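PDB 6VQ5: pheromome Binding Protein from Epiphyas postvittana, which probably binds odorants such as pheromones and carries them, being a small all-helical insect odorant-binding protein. Local coordinates for residues I52-M55 against S56-E60; C117-T120 against N121-E124; L33-W37 against K38-S42; H70-A73 against E74-A77; K110-E113 against I114-F118. One frame throughout, in Å; residues are numbered along the deposited sequence.

Interaction 1: I52-M55 against S56-E60; sequences IVCM and SKKLE
Ser-56 grips the carbonyl of Ile-52 twice. Its backbone N donates to Ile-52 O at 2.9 Å, and its hydroxyl OG donates to the same Ile-52 O at 2.6 Å. The two donors come from opposite faces of the carbonyl plane; chi1 of -67° sets OG beside its own backbone N, which folds the hydroxyl back over the preceding turn. The other helical bonds run from Lys-57 N to Val-53 O, from Lys-58 N to Cys-54 O and from Leu-59 N to Met-55 O. They form the last turn of helix 46-58, which a Schellman motif closes: Glu-60, at positive phi, is its C-prime residue, with Leu-61 N bonded to Ser-56 O and Glu-60 N to Lys-57 O. Side-chain packing follows the same spacing. Lys-57 runs extended alongside Val-53, with its CE 3.9 Å from Val-53 CG1. The Lys-58 chain passes Cys-54, its CE 3.8 Å from Cys-54 SG, then bends at chi4 so that NZ meets Glu-22 and Glu-18 in salt bridges. The sulfur is joined to Cys-19 of helix 13-23 in a disulfide. Met-55 and Leu-59 both pack on Val-15 of that helix.

Interaction 2: C117-T120 against N121-E124; sequences CFRT and NIHE. Unlike the reference sequence in segment 121-124: Glu-124 (reference Lys).
Ile-122 lays its CG2 methyl over one face of the Phe-118 ring in a CH-pi contact, 3.8 Å from the ring centroid and 22° off the ring normal. From the backbone outward, CB of Ile-122 faces the carbonyl oxygen of Phe-118. The CG1 branch lies between the backbone N and the carbonyl carbon (chi1 65°). There Ile-122 CG1 is 3.3 Å from Arg-119 O. This torsion leaves CG2 beside the backbone N, where it reaches both Phe-118 O and the ring, 3.6 Å from Phe-118 CE1 and displaced toward the rim. At the tip, Ile-122 CD1 lies over the same face, near the other edge of the ring, 4.0 Å from Phe-118 CE2. An alanine here is likely to take away the methyl over that face and open a gap beside the ring.

Helix 107-121 ends here with weakening bonds. Asn-121 N donates to Cys-117 O at 3.0 Å, whereas the bonds that Phe-118 O receives from Ile-122 N and Asn-121 N are both weak; Ile-122 is the first residue to leave helical geometry. Asn-121 folds its amide back along the last turn, ND2 lying 3.9 Å from Cys-117 SG, a sulfur bound to Cys-97 in a disulfide.

Among the neighbouring helices, Phe-118 and Ile-122 both press on Leu-90 of helix 84-100, while Tyr-36 and Trp-37 of helix 28-37 meet Phe-118 and Ile-122 respectively. Trp-127 of the C-terminal tail also touches Ile-122.

Interaction 3: L33-W37 against K38-S42; sequences LYNYW and KEDYS
Lys-38 runs its extended chain past Tyr-34 and Asn-35. The lysine and tyrosine side chains cross obliquely, Lys-38 CD 3.9 Å from Tyr-34 CE2. Farther out, CE of Lys-38 lies 3.3 Å from Asn-35 OD1, the two side chains lying side by side and pointing the same way. The second aromatic contact is made by Tyr-41, whose CE1 is 3.8 Å from Tyr-36 CD1. With CG beside its own backbone N (chi1 -57°), the Tyr-41 ring turns back toward Tyr-36, whose carbonyl O approaches it in the ring plane, at the edge.

Behind these side chains stands the end of helix 28-37. Lys-38 N donates to Tyr-34 O, and a Schellman motif then closes the helix, with Glu-39 at positive phi as C-prime. Its two bonds run from Asp-40 N to Asn-35 O at 3.0 Å and from Glu-39 N to Tyr-36 O at 3.1 Å; both donors stand above the carbonyl plane. Next, Asp-40 makes an Asx turn. Its OD1 accepts Ser-42 N from above the carboxylate plane and takes Ser-42 OG, at 2.7 Å, on its syn lone pair.

The outer shell is helix 107-121. Tyr-36 OH bonds to Ala-115 O, Tyr-41 OH and Glu-39 OE2 both bond to Thr-120 OG1, and Arg-119 lies against Trp-37 in a cation-pi contact while bonding to its carbonyl oxygen.

Lys-38 thus packs its carbons against ring and amide, while the polar pairing across to helix 107-121 rests on tyrosine hydroxyls, Glu-39 and Arg-119.

Interaction 4: H70-A73 against E74-A77; sequences HGNA and EDLA
His-70 meets Glu-74 one turn on in helix 70-79, a regular alpha-helix at this point, in which each carbonyl of residues 70-73 accepts the N-H four positions later. The histidine CE1 is 3.9 Å from Glu-74 OE2. The side chains cross at a slant, with ring and carboxylate planes 42° apart. With chi1 at -166° the His-70 ring swings beside its own carbonyl carbon, toward the following turn, and its carbonyl O accepts a nearly straight bond of 170° from Glu-74 N. If the histidine is protonated, any attraction between the two side chains would probably be modest, His-70 NE2 and Glu-74 OE2 being 4.6 Å apart.

Gly-71 contributes its carbonyl, which receives Asp-75 N; the carboxylate of Asp-75 lies near that carbonyl without bonding to it. Asn-72 O accepts Leu-76 N at 3.0 Å, while its amide ND2 turns to Glu-60 O, just beyond helix 46-58. Leu-76 CG lies near Asn-72 O, and the leucine also packs on Leu-59 and Leu-61.

Ala-73 completes the series on the buried side, its small methyl fitting against Val-91 of helix 84-100, which His-70 and Glu-74 also touch. In the last bond Ala-77 N lies in the plane of the Ala-73 carbonyl, 3.0 Å from its O.

Interaction 5: K110-E113 against I114-F118; sequences KALE and IAKCF
Ile-114 overlaps the aliphatic part of Lys-110, its CD1 methyl 3.8 Å from Lys-110 CG. The two chains lie side by side and point the same way along the helix surface. Chi1 of -67° puts CG1 of Ile-114 beside its own backbone N, where at 3.2 Å it also rests on Lys-110 O.

A charged pair occupies another side of the helix. Glu-113 bends at chi2 and Lys-116 at chi3, bringing OE2 of the glutamate within 3.2 Å of Lys-116 NZ in a salt bridge. The two chains lie side by side, and it is OE2 rather than OE1 that makes the bridge: Glu-113 OE1 stays farther off, 3.9 Å from Lys-116 NZ. A glutamine here would probably leave the Lys-116 ammonium without its anionic mate.

Beneath both pairs the backbone is unbroken alpha-helix: Ile-114, Ala-115, Lys-116 and Cys-117 each donate to the carbonyl four residues earlier. The last of these bonds, from Cys-117 N to Glu-113 O, is nearly straight at 174°.

Helix 107-121 is the central rod of the chain, and its sides face different neighbours. Ala-111 and Ala-115 offer small methyls to Val-53 and Ile-52 of helix 46-58, and Leu-112 reaches Val-48 there. Ile-114 turns to Leu-94 of helix 84-100, while Lys-116 lies against Tyr-41 in the loop that follows helix 28-37.

Overall arrangement
Interaction 5 lies nearest the middle of the chain and, like interaction 4, is partly buried; interactions 1, 2 and 3 are surface contacts. Interactions 2 and 5 share helix 107-121; interactions 1 and 3 touch it, while interaction 4 meets only interaction 1 of the set. Interaction 1 packs on interaction 5 through aliphatic groups alone, Val-53 CG2 lying 3.4 Å from Ala-111 CB. Interaction 3 instead reaches interactions 2 and 5 through tyrosine hydroxyls and an arginine. Interaction 4 touches interaction 1 by a hydrogen bond from an asparagine amide and a leucine pair. Chemistry follows place: interactions 4 and 5 are uninterrupted helix, whereas 1, 2 and 3 are helix ends, two closed by Schellman motifs, the third ending in weak bonds.

Interaction 1: I52-M55 against S56-E60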
loop_
_atom_site.group_PDB
_atom_site.type_symbol
_atom_site.label_atom_id
_atom_site.label_comp_id
_atom_site.label_asym_id
_atom_site.label_seq_id
_atom_site.Cartn_x
_atom_site.Cartn_y
_atom_site.Cartn_z
ATOM N N ILE A 52 -5.726 3.456 -2.073
ATOM C CA ILE A 52 -4.872 2.612 -1.179
ATOM C C ILE A 52 -5.447 2.653 0.243
ATOM O O ILE A 52 -5.422 1.607 0.933
ATOM C CB ILE A 52 -3.398 3.059 -1.243
ATOM C CG1 ILE A 52 -2.787 2.761 -2.613
ATOM C CG2 ILE A 52 -2.596 2.399 -0.140
ATOM C CD1 ILE A 52 -1.562 3.575 -2.935
ATOM N N VAL A 53 -5.969 3.807 0.662
ATOM C CA VAL A 53 -6.718 3.931 1.947
ATOM C C VAL A 53 -7.923 2.991 1.878
ATOM O O VAL A 53 -8.043 2.132 2.762
ATOM C CB VAL A 53 -7.132 5.387 2.229
ATOM C CG1 VAL A 53 -8.107 5.502 3.392
ATOM C CG2 VAL A 53 -5.899 6.239 2.473
ATOM N N CYS A 54 -8.750 3.141 0.843
ATOM C CA CYS A 54 -9.976 2.328 0.616
ATOM C C CYS A 54 -9.637 0.835 0.694
ATOM O O CYS A 54 -10.348 0.104 1.405
ATOM C CB CYS A 54 -10.632 2.636 -0.723
ATOM S SG CYS A 54 -12.052 1.558 -1.034
ATOM N N MET A 55 -8.599 0.403 -0.020
ATOM C CA MET A 55 -8.224 -1.031 -0.097
ATOM C C MET A 55 -7.703 -1.477 1.271
ATOM O O MET A 55 -8.076 -2.586 1.703
ATOM C CB MET A 55 -7.177 -1.301 -1.183
ATOM C CG MET A 55 -7.698 -1.140 -2.608
ATOM S SD MET A 55 -6.337 -1.209 -3.831
ATOM C CE MET A 55 -5.786 -2.896 -3.584
ATOM N N SER A 56 -6.906 -0.629 1.926
ATOM C CA SER A 56 -6.273 -0.904 3.246
ATOM C C SER A 56 -7.361 -1.164 4.302
ATOM O O SER A 56 -7.284 -2.189 5.001
ATOM C CB SER A 56 -5.324 0.219 3.647
ATOM O OG SER A 56 -4.193 0.274 2.778
ATOM N N LYS A 57 -8.375 -0.301 4.365
ATOM C CA LYS A 57 -9.545 -0.447 5.270
ATOM C C LYS A 57 -10.248 -1.787 5.023
ATOM O O LYS A 57 -10.482 -2.522 5.999
ATOM C CB LYS A 57 -10.510 0.722 5.065
ATOM C CG LYS A 57 -10.098 1.995 5.788
ATOM C CD LYS A 57 -10.819 3.234 5.315
ATOM C CE LYS A 57 -10.587 4.414 6.236
ATOM N NZ LYS A 57 -11.256 5.639 5.738
ATOM N N LYS A 58 -10.573 -2.090 3.766
ATOM C CA LYS A 58 -11.296 -3.324 3.372
ATOM C C LYS A 58 -10.469 -4.569 3.700
ATOM O O LYS A 58 -11.089 -5.618 3.941
ATOM C CB LYS A 58 -11.645 -3.292 1.886
ATOM C CG LYS A 58 -12.775 -2.341 1.524
ATOM C CD LYS A 58 -13.079 -2.334 0.044
ATOM C CE LYS A 58 -14.239 -1.433 -0.315
ATOM N NZ LYS A 58 -15.506 -1.923 0.259
ATOM N N LEU A 59 -9.137 -4.477 3.714
ATOM C CA LEU A 59 -8.261 -5.610 4.122
ATOM C C LEU A 59 -7.922 -5.496 5.611
ATOM O O LEU A 59 -7.108 -6.305 6.078
ATOM C CB LEU A 59 -6.996 -5.619 3.260
ATOM C CG LEU A 59 -7.231 -5.802 1.760
ATOM C CD1 LEU A 59 -5.933 -5.636 0.990
ATOM C CD2 LEU A 59 -7.862 -7.158 1.470
ATOM N N GLU A 60 -8.539 -4.542 6.320
ATOM C CA GLU A 60 -8.404 -4.339 7.788
ATOM C C GLU A 60 -6.921 -4.166 8.119
ATOM O O GLU A 60 -6.457 -4.719 9.138
ATOM C CB GLU A 60 -8.986 -5.515 8.579
ATOM C CG GLU A 60 -10.347 -5.989 8.109
ATOM C CD GLU A 60 -10.539 -7.480 8.330
ATOM O OE1 GLU A 60 -10.330 -7.932 9.479
ATOM O OE2 GLU A 60 -10.855 -8.188 7.349
#

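Interaction 2: C117-T120 against N121-E124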
loop_
_atom_site.group_PDB
_atom_site.type_symbol
_atom_site.label_atom_id
_atom_site.label_comp_id
_atom_site.label_asym_id
_atom_site.label_seq_id
_atom_site.Cartn_x
_atom_site.Cartn_y
_atom_site.Cartn_z
ATOM N N CYS A 117 7.347 4.923 -0.070
ATOM C CA CYS A 117 8.406 4.627 0.917
ATOM C C CYS A 117 8.538 3.108 1.062
ATOM O O CYS A 117 9.660 2.588 0.950
ATOM C CB CYS A 117 8.072 5.290 2.245
ATOM S SG CYS A 117 9.226 4.846 3.563
ATOM N N PHE A 118 7.420 2.421 1.278
ATOM C CA PHE A 118 7.356 0.945 1.428
ATOM C C PHE A 118 7.949 0.268 0.184
ATOM O O PHE A 118 8.933 -0.471 0.298
ATOM C CB PHE A 118 5.915 0.486 1.663
ATOM C CG PHE A 118 5.769 -1.006 1.702
ATOM C CD1 PHE A 118 6.220 -1.723 2.797
ATOM C CD2 PHE A 118 5.210 -1.693 0.632
ATOM C CE1 PHE A 118 6.089 -3.106 2.832
ATOM C CE2 PHE A 118 5.098 -3.077 0.653
ATOM C CZ PHE A 118 5.525 -3.780 1.761
ATOM N N ARG A 119 7.348 0.506 -0.983
ATOM C CA ARG A 119 7.728 -0.176 -2.247
ATOM C C ARG A 119 9.223 0.041 -2.504
ATOM O O ARG A 119 9.893 -0.926 -2.886
ATOM C CB ARG A 119 6.874 0.341 -3.403
ATOM C CG ARG A 119 7.335 -0.119 -4.775
ATOM C CD ARG A 119 7.270 -1.619 -4.886
ATOM N NE ARG A 119 7.812 -2.080 -6.156
ATOM C CZ ARG A 119 9.061 -2.502 -6.357
ATOM N NH1 ARG A 119 9.950 -2.511 -5.378
ATOM N NH2 ARG A 119 9.422 -2.888 -7.565
ATOM N N THR A 120 9.728 1.251 -2.290
ATOM C CA THR A 120 11.136 1.599 -2.591
ATOM C C THR A 120 12.076 0.890 -1.598
ATOM O O THR A 120 13.131 0.425 -2.062
ATOM C CB THR A 120 11.324 3.122 -2.705
ATOM O OG1 THR A 120 10.721 3.557 -3.925
ATOM C CG2 THR A 120 12.772 3.554 -2.711
ATOM N N ASN A 121 11.721 0.765 -0.313
ATOM C CA ASN A 121 12.638 0.236 0.739
ATOM C C ASN A 121 12.555 -1.296 0.875
ATOM O O ASN A 121 13.353 -1.858 1.655
ATOM C CB ASN A 121 12.399 0.905 2.092
ATOM C CG ASN A 121 12.975 2.307 2.183
ATOM O OD1 ASN A 121 13.690 2.782 1.300
ATOM N ND2 ASN A 121 12.690 2.988 3.280
ATOM N N ILE A 122 11.652 -1.975 0.164
ATOM C CA ILE A 122 11.549 -3.463 0.224
ATOM C C ILE A 122 12.385 -4.072 -0.903
ATOM O O ILE A 122 12.214 -5.275 -1.172
ATOM C CB ILE A 122 10.085 -3.962 0.203
ATOM C CG1 ILE A 122 9.362 -3.639 -1.104
ATOM C CG2 ILE A 122 9.331 -3.449 1.413
ATOM C CD1 ILE A 122 8.185 -4.552 -1.384
ATOM N N HIS A 123 13.274 -3.281 -1.511
ATOM C CA HIS A 123 14.155 -3.680 -2.645
ATOM C C HIS A 123 14.856 -5.019 -2.368
ATOM O O HIS A 123 14.751 -5.920 -3.212
ATOM C CB HIS A 123 15.191 -2.579 -2.915
ATOM C CG HIS A 123 16.150 -2.926 -4.005
ATOM N ND1 HIS A 123 15.820 -2.803 -5.347
ATOM C CD2 HIS A 123 17.405 -3.422 -3.961
ATOM C CE1 HIS A 123 16.835 -3.201 -6.079
ATOM N NE2 HIS A 123 17.816 -3.588 -5.253
ATOM N N GLU A 124 15.542 -5.145 -1.230
ATOM C CA GLU A 124 16.504 -6.247 -0.956
ATOM C C GLU A 124 15.768 -7.478 -0.405
ATOM O O GLU A 124 16.427 -8.295 0.276
ATOM C CB GLU A 124 17.586 -5.804 0.041
ATOM C CG GLU A 124 18.059 -4.364 -0.124
ATOM C CD GLU A 124 17.482 -3.382 0.888
ATOM O OE1 GLU A 124 16.231 -3.317 1.049
ATOM O OE2 GLU A 124 18.283 -2.697 1.532
#

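Interaction 3: L33-W37 against K38-S42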
loop_
_atom_site.group_PDB
_atom_site.type_symbol
_atom_site.label_atom_id
_atom_site.label_comp_id
_atom_site.label_asym_id
_atom_site.label_seq_id
_atom_site.Cartn_x
_atom_site.Cartn_y
_atom_site.Cartn_z
ATOM N N LEU A 33 -1.365 1.637 -10.478
ATOM C CA LEU A 33 -0.871 0.652 -9.486
ATOM C C LEU A 33 0.247 -0.187 -10.109
ATOM O O LEU A 33 1.211 -0.511 -9.388
ATOM C CB LEU A 33 -2.039 -0.173 -8.946
ATOM C CG LEU A 33 -2.981 0.626 -8.044
ATOM C CD1 LEU A 33 -4.208 -0.202 -7.679
ATOM C CD2 LEU A 33 -2.282 1.107 -6.776
ATOM N N TYR A 34 0.166 -0.449 -11.409
ATOM C CA TYR A 34 1.240 -1.135 -12.173
ATOM C C TYR A 34 2.510 -0.269 -12.154
ATOM O O TYR A 34 3.612 -0.768 -11.874
ATOM C CB TYR A 34 0.780 -1.408 -13.605
ATOM C CG TYR A 34 1.827 -2.067 -14.460
ATOM C CD1 TYR A 34 2.093 -3.420 -14.340
ATOM C CD2 TYR A 34 2.577 -1.331 -15.361
ATOM C CE1 TYR A 34 3.047 -4.040 -15.130
ATOM C CE2 TYR A 34 3.531 -1.937 -16.164
ATOM C CZ TYR A 34 3.768 -3.295 -16.047
ATOM O OH TYR A 34 4.711 -3.918 -16.812
ATOM N N ASN A 35 2.352 1.027 -12.416
ATOM C CA ASN A 35 3.465 2.010 -12.448
ATOM C C ASN A 35 4.099 2.109 -11.058
ATOM O O ASN A 35 5.315 1.931 -10.939
ATOM C CB ASN A 35 2.973 3.343 -13.007
ATOM C CG ASN A 35 2.808 3.276 -14.510
ATOM O OD1 ASN A 35 3.343 2.382 -15.161
ATOM N ND2 ASN A 35 2.065 4.204 -15.065
ATOM N N TYR A 36 3.290 2.363 -10.047
ATOM C CA TYR A 36 3.678 2.233 -8.623
ATOM C C TYR A 36 4.559 0.994 -8.428
ATOM O O TYR A 36 5.616 1.082 -7.790
ATOM C CB TYR A 36 2.436 2.082 -7.747
ATOM C CG TYR A 36 2.747 1.618 -6.349
ATOM C CD1 TYR A 36 3.471 2.420 -5.486
ATOM C CD2 TYR A 36 2.328 0.382 -5.887
ATOM C CE1 TYR A 36 3.740 2.016 -4.190
ATOM C CE2 TYR A 36 2.591 -0.033 -4.590
ATOM C CZ TYR A 36 3.309 0.782 -3.741
ATOM O OH TYR A 36 3.597 0.386 -2.467
ATOM N N TRP A 37 4.116 -0.164 -8.913
ATOM C CA TRP A 37 4.810 -1.426 -8.580
ATOM C C TRP A 37 6.145 -1.471 -9.332
ATOM O O TRP A 37 7.123 -2.073 -8.807
ATOM C CB TRP A 37 3.953 -2.667 -8.826
ATOM C CG TRP A 37 4.529 -3.778 -8.017
ATOM C CD1 TRP A 37 5.299 -4.809 -8.460
ATOM C CD2 TRP A 37 4.560 -3.845 -6.582
ATOM N NE1 TRP A 37 5.760 -5.543 -7.401
ATOM C CE2 TRP A 37 5.318 -4.980 -6.234
ATOM C CE3 TRP A 37 3.997 -3.081 -5.551
ATOM C CZ2 TRP A 37 5.517 -5.368 -4.908
ATOM C CZ3 TRP A 37 4.184 -3.468 -4.237
ATOM C CH2 TRP A 37 4.937 -4.599 -3.923
ATOM N N LYS A 38 6.211 -0.850 -10.516
ATOM C CA LYS A 38 7.473 -0.847 -11.283
ATOM C C LYS A 38 8.322 0.362 -10.876
ATOM O O LYS A 38 9.359 0.574 -11.482
ATOM C CB LYS A 38 7.183 -1.061 -12.770
ATOM C CG LYS A 38 6.965 0.170 -13.604
ATOM C CD LYS A 38 6.827 -0.175 -15.066
ATOM C CE LYS A 38 6.314 1.023 -15.826
ATOM N NZ LYS A 38 6.253 0.736 -17.263
ATOM N N GLU A 39 7.894 1.109 -9.868
ATOM C CA GLU A 39 8.670 2.176 -9.190
ATOM C C GLU A 39 8.736 3.444 -10.052
ATOM O O GLU A 39 9.690 4.221 -9.841
ATOM C CB GLU A 39 10.054 1.640 -8.820
ATOM C CG GLU A 39 10.427 1.915 -7.368
ATOM C CD GLU A 39 11.769 1.367 -6.923
ATOM O OE1 GLU A 39 12.482 0.806 -7.779
ATOM O OE2 GLU A 39 12.110 1.517 -5.735
ATOM N N ASP A 40 7.789 3.656 -10.977
ATOM C CA ASP A 40 7.545 4.978 -11.622
ATOM C C ASP A 40 6.423 5.663 -10.841
ATOM O O ASP A 40 5.248 5.293 -11.023
ATOM C CB ASP A 40 7.194 4.938 -13.119
ATOM C CG ASP A 40 6.811 6.323 -13.685
ATOM O OD1 ASP A 40 7.377 7.363 -13.195
ATOM O OD2 ASP A 40 5.918 6.396 -14.608
ATOM N N TYR A 41 6.775 6.660 -10.039
ATOM C CA TYR A 41 5.849 7.394 -9.147
ATOM C C TYR A 41 5.477 8.765 -9.724
ATOM O O TYR A 41 4.647 9.452 -9.099
ATOM C CB TYR A 41 6.505 7.627 -7.790
ATOM C CG TYR A 41 6.964 6.396 -7.057
ATOM C CD1 TYR A 41 6.374 5.156 -7.252
ATOM C CD2 TYR A 41 7.972 6.492 -6.118
ATOM C CE1 TYR A 41 6.797 4.037 -6.555
ATOM C CE2 TYR A 41 8.395 5.391 -5.397
ATOM C CZ TYR A 41 7.808 4.160 -5.620
ATOM O OH TYR A 41 8.221 3.084 -4.896
ATOM N N SER A 42 6.076 9.172 -10.845
ATOM C CA SER A 42 6.019 10.570 -11.344
ATOM C C SER A 42 4.568 10.992 -11.551
ATOM O O SER A 42 4.272 12.147 -11.302
ATOM C CB SER A 42 6.835 10.766 -12.606
ATOM O OG SER A 42 6.426 9.868 -13.630
#

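Interaction 4: H70-A73 against E74-A77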
loop_
_atom_site.group_PDB
_atom_site.type_symbol
_atom_site.label_atom_id
_atom_site.label_comp_id
_atom_site.label_asym_id
_atom_site.label_seq_id
_atom_site.Cartn_x
_atom_site.Cartn_y
_atom_site.Cartn_z
ATOM N N HIS A 70 -0.346 -3.939 12.838
ATOM C CA HIS A 70 0.865 -4.800 12.746
ATOM C C HIS A 70 0.475 -6.243 12.391
ATOM O O HIS A 70 0.976 -6.754 11.374
ATOM C CB HIS A 70 1.662 -4.718 14.059
ATOM C CG HIS A 70 3.045 -5.277 13.977
ATOM N ND1 HIS A 70 3.340 -6.586 14.322
ATOM C CD2 HIS A 70 4.214 -4.714 13.603
ATOM C CE1 HIS A 70 4.627 -6.804 14.148
ATOM N NE2 HIS A 70 5.188 -5.670 13.722
ATOM N N GLY A 71 -0.393 -6.862 13.194
ATOM C CA GLY A 71 -0.782 -8.281 13.080
ATOM C C GLY A 71 -1.378 -8.616 11.726
ATOM O O GLY A 71 -0.946 -9.612 11.126
ATOM N N ASN A 72 -2.341 -7.819 11.256
ATOM C CA ASN A 72 -3.049 -8.037 9.965
ATOM C C ASN A 72 -2.094 -7.767 8.795
ATOM O O ASN A 72 -2.305 -8.368 7.730
ATOM C CB ASN A 72 -4.316 -7.185 9.850
ATOM C CG ASN A 72 -5.403 -7.587 10.827
ATOM O OD1 ASN A 72 -5.303 -8.609 11.504
ATOM N ND2 ASN A 72 -6.449 -6.783 10.912
ATOM N N ALA A 73 -1.094 -6.897 8.974
ATOM C CA ALA A 73 -0.028 -6.632 7.976
ATOM C C ALA A 73 0.779 -7.917 7.757
ATOM O O ALA A 73 0.864 -8.373 6.600
ATOM C CB ALA A 73 0.851 -5.492 8.423
ATOM N N GLU A 74 1.320 -8.493 8.835
ATOM C CA GLU A 74 2.057 -9.784 8.805
ATOM C C GLU A 74 1.185 -10.865 8.147
ATOM O O GLU A 74 1.743 -11.658 7.359
ATOM C CB GLU A 74 2.492 -10.201 10.213
ATOM C CG GLU A 74 3.704 -9.443 10.730
ATOM C CD GLU A 74 4.453 -10.101 11.878
ATOM O OE1 GLU A 74 3.838 -10.851 12.650
ATOM O OE2 GLU A 74 5.659 -9.871 11.988
ATOM N N ASP A 75 -0.120 -10.893 8.438
ATOM C CA ASP A 75 -1.062 -11.897 7.878
ATOM C C ASP A 75 -1.125 -11.739 6.354
ATOM O O ASP A 75 -0.894 -12.747 5.666
ATOM C CB ASP A 75 -2.454 -11.792 8.506
ATOM C CG ASP A 75 -2.584 -12.469 9.852
ATOM O OD1 ASP A 75 -1.571 -13.013 10.330
ATOM O OD2 ASP A 75 -3.703 -12.451 10.404
ATOM N N LEU A 76 -1.418 -10.525 5.864
ATOM C CA LEU A 76 -1.489 -10.176 4.415
ATOM C C LEU A 76 -0.199 -10.591 3.701
ATOM O O LEU A 76 -0.290 -11.025 2.536
ATOM C CB LEU A 76 -1.679 -8.666 4.245
ATOM C CG LEU A 76 -3.082 -8.125 4.507
ATOM C CD1 LEU A 76 -3.047 -6.615 4.722
ATOM C CD2 LEU A 76 -4.025 -8.484 3.369
ATOM N N ALA A 77 0.951 -10.389 4.348
ATOM C CA ALA A 77 2.286 -10.631 3.764
ATOM C C ALA A 77 2.469 -12.137 3.558
ATOM O O ALA A 77 2.823 -12.548 2.438
ATOM C CB ALA A 77 3.350 -10.042 4.652
#

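Interaction 5: K110-E113 against I114-F118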
loop_
_atom_site.group_PDB
_atom_site.type_symbol
_atom_site.label_atom_id
_atom_site.label_comp_id
_atom_site.label_asym_id
_atom_site.label_seq_id
_atom_site.Cartn_x
_atom_site.Cartn_y
_atom_site.Cartn_z
ATOM N N LYS A 110 -0.940 10.825 2.681
ATOM C CA LYS A 110 -0.192 10.030 3.689
ATOM C C LYS A 110 -0.028 8.588 3.188
ATOM O O LYS A 110 1.096 8.041 3.309
ATOM C CB LYS A 110 -0.899 10.045 5.041
ATOM C CG LYS A 110 -0.085 9.426 6.168
ATOM C CD LYS A 110 -0.636 9.631 7.561
ATOM C CE LYS A 110 -1.081 8.336 8.206
ATOM N NZ LYS A 110 -1.157 8.460 9.681
ATOM N N ALA A 111 -1.090 7.990 2.636
ATOM C CA ALA A 111 -1.095 6.583 2.170
ATOM C C ALA A 111 -0.231 6.448 0.912
ATOM O O ALA A 111 0.510 5.445 0.782
ATOM C CB ALA A 111 -2.511 6.120 1.933
ATOM N N LEU A 112 -0.322 7.409 -0.003
ATOM C CA LEU A 112 0.497 7.373 -1.241
ATOM C C LEU A 112 1.979 7.399 -0.844
ATOM O O LEU A 112 2.737 6.543 -1.331
ATOM C CB LEU A 112 0.133 8.551 -2.147
ATOM C CG LEU A 112 0.861 8.586 -3.483
ATOM C CD1 LEU A 112 0.668 7.275 -4.212
ATOM C CD2 LEU A 112 0.395 9.750 -4.327
ATOM N N GLU A 113 2.357 8.318 0.048
ATOM C CA GLU A 113 3.754 8.493 0.507
ATOM C C GLU A 113 4.224 7.227 1.239
ATOM O O GLU A 113 5.312 6.717 0.911
ATOM C CB GLU A 113 3.865 9.765 1.357
ATOM C CG GLU A 113 3.754 11.048 0.541
ATOM C CD GLU A 113 4.590 11.039 -0.735
ATOM O OE1 GLU A 113 5.846 10.828 -0.610
ATOM O OE2 GLU A 113 4.005 11.222 -1.853
ATOM N N ILE A 114 3.449 6.708 2.183
ATOM C CA ILE A 114 3.837 5.451 2.892
ATOM C C ILE A 114 4.011 4.343 1.849
ATOM O O ILE A 114 5.003 3.608 1.953
ATOM C CB ILE A 114 2.835 5.076 4.007
ATOM C CG1 ILE A 114 2.866 6.098 5.147
ATOM C CG2 ILE A 114 3.083 3.664 4.522
ATOM C CD1 ILE A 114 1.653 6.062 6.044
ATOM N N ALA A 115 3.100 4.241 0.881
ATOM C CA ALA A 115 3.105 3.165 -0.140
ATOM C C ALA A 115 4.388 3.248 -0.980
ATOM O O ALA A 115 4.970 2.176 -1.277
ATOM C CB ALA A 115 1.871 3.246 -1.006
ATOM N N LYS A 116 4.823 4.464 -1.324
ATOM C CA LYS A 116 6.050 4.715 -2.131
ATOM C C LYS A 116 7.302 4.414 -1.295
ATOM O O LYS A 116 8.219 3.749 -1.800
ATOM C CB LYS A 116 6.077 6.164 -2.607
ATOM C CG LYS A 116 5.065 6.491 -3.688
ATOM C CD LYS A 116 5.421 7.750 -4.435
ATOM C CE LYS A 116 5.074 9.015 -3.685
ATOM N NZ LYS A 116 5.593 10.187 -4.412
ATOM N N CYS A 117 7.347 4.923 -0.070
ATOM C CA CYS A 117 8.406 4.627 0.917
ATOM C C CYS A 117 8.538 3.108 1.062
ATOM O O CYS A 117 9.660 2.588 0.950
ATOM C CB CYS A 117 8.072 5.290 2.245
ATOM S SG CYS A 117 9.226 4.846 3.563
ATOM N N PHE A 118 7.420 2.421 1.278
ATOM C CA PHE A 118 7.356 0.945 1.428
ATOM C C PHE A 118 7.949 0.268 0.184
ATOM O O PHE A 118 8.933 -0.471 0.298
ATOM C CB PHE A 118 5.915 0.486 1.663
ATOM C CG PHE A 118 5.769 -1.006 1.702
ATOM C CD1 PHE A 118 6.220 -1.723 2.797
ATOM C CD2 PHE A 118 5.210 -1.693 0.632
ATOM C CE1 PHE A 118 6.089 -3.106 2.832
ATOM C CE2 PHE A 118 5.098 -3.077 0.653
ATOM C CZ PHE A 118 5.525 -3.780 1.761
#